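Local structure of Non-structural protein 11 (Prrsv 16244b, 5EYI) at residues Lys199-Met204 and Leu212-Asp217. The protein is a uridylate-specific endoribonuclease that probably degrades polyuridine tracts of viral RNA and so helps the arterivirus escape host double-stranded RNA sensors. The protein carries 1 engineered substitution. Numbering follows the deposited sequence.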
loop_
_atom_site.group_PDB
_atom_site.type_symbol
_atom_site.label_atom_id
_atom_site.label_comp_id
_atom_site.label_asym_id
_atom_site.label_seq_id
_atom_site.Cartn_x
_atom_site.Cartn_y
_atom_site.Cartn_z
ATOM N N LYS A 199 1.503 -0.017 3.787
ATOM C CA LYS A 199 0.092 0.307 3.953
ATOM C C LYS A 199 -0.588 0.648 2.626
ATOM O O LYS A 199 0.018 1.247 1.737
ATOM C CB LYS A 199 -0.072 1.470 4.929
ATOM C CG LYS A 199 -1.519 1.706 5.328
ATOM C CD LYS A 199 -1.634 2.560 6.571
ATOM C CE LYS A 199 -3.093 2.742 6.963
ATOM N NZ LYS A 199 -3.226 3.533 8.223
ATOM N N CYS A 200 -1.858 0.264 2.526
ATOM C CA CYS A 200 -2.691 0.526 1.360
ATOM C C CYS A 200 -3.773 1.529 1.759
ATOM O O CYS A 200 -4.672 1.188 2.525
ATOM C CB CYS A 200 -3.324 -0.773 0.871
ATOM S SG CYS A 200 -4.614 -0.569 -0.391
ATOM N N TRP A 201 -3.667 2.762 1.270
ATOM C CA TRP A 201 -4.682 3.783 1.520
ATOM C C TRP A 201 -5.712 3.798 0.390
ATOM O O TRP A 201 -5.346 3.651 -0.776
ATOM C CB TRP A 201 -4.043 5.162 1.599
ATOM C CG TRP A 201 -3.028 5.363 2.675
ATOM C CD1 TRP A 201 -1.666 5.310 2.546
ATOM C CD2 TRP A 201 -3.286 5.705 4.038
ATOM N NE1 TRP A 201 -1.059 5.587 3.753
ATOM C CE2 TRP A 201 -2.028 5.841 4.684
ATOM C CE3 TRP A 201 -4.459 5.912 4.780
ATOM C CZ2 TRP A 201 -1.913 6.165 6.041
ATOM C CZ3 TRP A 201 -4.347 6.236 6.127
ATOM C CH2 TRP A 201 -3.080 6.359 6.745
ATOM N N LYS A 202 -6.987 3.982 0.720
ATOM C CA LYS A 202 -8.023 4.222 -0.299
ATOM C C LYS A 202 -8.343 5.710 -0.354
ATOM O O LYS A 202 -8.560 6.336 0.678
ATOM C CB LYS A 202 -9.301 3.431 -0.006
ATOM C CG LYS A 202 -9.246 1.972 -0.426
ATOM C CD LYS A 202 -10.530 1.528 -1.134
ATOM C CE LYS A 202 -11.708 1.408 -0.177
ATOM N NZ LYS A 202 -12.977 1.094 -0.892
ATOM N N MET A 203 -8.356 6.278 -1.553
ATOM C CA MET A 203 -8.677 7.696 -1.722
ATOM C C MET A 203 -9.138 7.957 -3.142
ATOM O O MET A 203 -9.248 7.038 -3.955
ATOM C CB MET A 203 -7.474 8.586 -1.338
ATOM C CG MET A 203 -6.212 8.347 -2.153
ATOM S SD MET A 203 -4.747 9.145 -1.451
ATOM C CE MET A 203 -5.096 10.831 -1.905
ATOM N N MET A 204 -9.450 9.210 -3.425
ATOM C CA MET A 204 -9.837 9.615 -4.754
ATOM C C MET A 204 -8.809 10.576 -5.335
ATOM O O MET A 204 -8.232 11.404 -4.613
ATOM C CB MET A 204 -11.238 10.225 -4.740
ATOM C CG MET A 204 -12.343 9.175 -4.706
ATOM S SD MET A 204 -13.950 9.955 -4.847
ATOM C CE MET A 204 -14.874 8.722 -5.758
ATOM N N LEU A 212 -3.328 4.096 -2.767
ATOM C CA LEU A 212 -1.953 4.566 -2.638
ATOM C C LEU A 212 -1.243 3.543 -1.798
ATOM O O LEU A 212 -1.609 3.317 -0.650
ATOM C CB LEU A 212 -1.888 5.943 -1.969
ATOM C CG LEU A 212 -0.497 6.560 -1.755
ATOM C CD1 LEU A 212 0.246 6.783 -3.068
ATOM C CD2 LEU A 212 -0.617 7.858 -0.980
ATOM N N MET A 213 -0.241 2.909 -2.379
ATOM C CA MET A 213 0.560 1.930 -1.670
ATOM C C MET A 213 1.785 2.643 -1.166
ATOM O O MET A 213 2.458 3.302 -1.951
ATOM C CB MET A 213 0.964 0.796 -2.606
ATOM C CG MET A 213 -0.195 0.230 -3.413
ATOM S SD MET A 213 -1.696 -0.050 -2.456
ATOM C CE MET A 213 -2.490 -1.217 -3.549
ATOM N N VAL A 214 2.047 2.531 0.139
ATOM C CA VAL A 214 3.232 3.115 0.754
ATOM C C VAL A 214 4.039 2.035 1.480
ATOM O O VAL A 214 3.490 1.289 2.285
ATOM C CB VAL A 214 2.854 4.227 1.755
ATOM C CG1 VAL A 214 4.102 4.794 2.439
ATOM C CG2 VAL A 214 2.065 5.323 1.042
ATOM N N TRP A 215 5.333 1.969 1.177
ATOM C CA TRP A 215 6.293 1.225 1.973
ATOM C C TRP A 215 7.162 2.209 2.748
ATOM O O TRP A 215 7.912 2.999 2.150
ATOM C CB TRP A 215 7.163 0.342 1.096
ATOM C CG TRP A 215 6.496 -0.918 0.714
ATOM C CD1 TRP A 215 6.645 -2.126 1.313
ATOM C CD2 TRP A 215 5.562 -1.108 -0.353
ATOM N NE1 TRP A 215 5.873 -3.069 0.683
ATOM C CE2 TRP A 215 5.195 -2.471 -0.344
ATOM C CE3 TRP A 215 5.009 -0.262 -1.322
ATOM C CZ2 TRP A 215 4.294 -3.011 -1.263
ATOM C CZ3 TRP A 215 4.111 -0.796 -2.230
ATOM C CH2 TRP A 215 3.762 -2.161 -2.196
ATOM N N ARG A 216 7.044 2.139 4.076
ATOM C CA ARG A 216 7.746 3.011 5.034
ATOM C C ARG A 216 9.191 3.270 4.643
ATOM O O ARG A 216 9.950 2.331 4.443
ATOM C CB ARG A 216 7.712 2.375 6.430
ATOM C CG ARG A 216 8.033 3.319 7.569
ATOM C CD ARG A 216 8.027 2.583 8.903
ATOM N NE ARG A 216 7.763 3.482 10.027
ATOM N N ASP A 217 9.543 4.546 4.495
ATOM C CA ASP A 217 10.900 4.989 4.127
ATOM C C ASP A 217 11.464 4.387 2.843
ATOM O O ASP A 217 12.686 4.354 2.671
ATOM C CB ASP A 217 11.878 4.724 5.275
ATOM C CG ASP A 217 11.461 5.394 6.552
ATOM O OD1 ASP A 217 11.057 6.574 6.502
ATOM O OD2 ASP A 217 11.541 4.738 7.608
#
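W201 and V214 meet on one face of the sheet: CG2 of V214 comes up to the five-membered-ring edge of the indole, close to the ring plane, 4.0 Å from CD1 of W201. The CG of W201 lies anti to its carbonyl carbon and beside the backbone N (chi1 -61°), a turn that presents this edge to strand 212-215. Nearer the backbone, CB of W201 sits 4.2 Å from CB of L212, its antiparallel partner, and SD of M203 packs loosely against the same leucine carbon. Over the rim of one indole face, the extended chain of K199 lays its CE methylene 3.6 Å above the ring plane. Y191 of the same chain meets the W201 ring edge-to-face. On the opposite face of the sheet C200 and M213 form a non-hydrogen-bonded pair, and there SG of C200 touches SD of M213 at 3.6 Å; M213 is bent at chi2 (-45°), and its CE also lies near the cysteine sulfur.

The two strands form a beta hairpin, the first two of three antiparallel strands in the NendoU region, with 219-223 next to 208-215. L212 lies about 8 Å, side chain to side chain, from H146, a predicted active-site residue. The second subunit comes close as well: its E189 packs on C200 and its H193 on M213.

Between these two faces the backbones pair K199 with V214 and W201 with L212 through two reciprocal sets of hydrogen bonds. N of V214 bonds O of K199 at 2.9 Å, while N of K199 reaches O of V214 at 2.8 Å. In the W201-L212 pair N of W201 lies 2.9 Å from O of L212, and N of L212 returns a bond to O of W201.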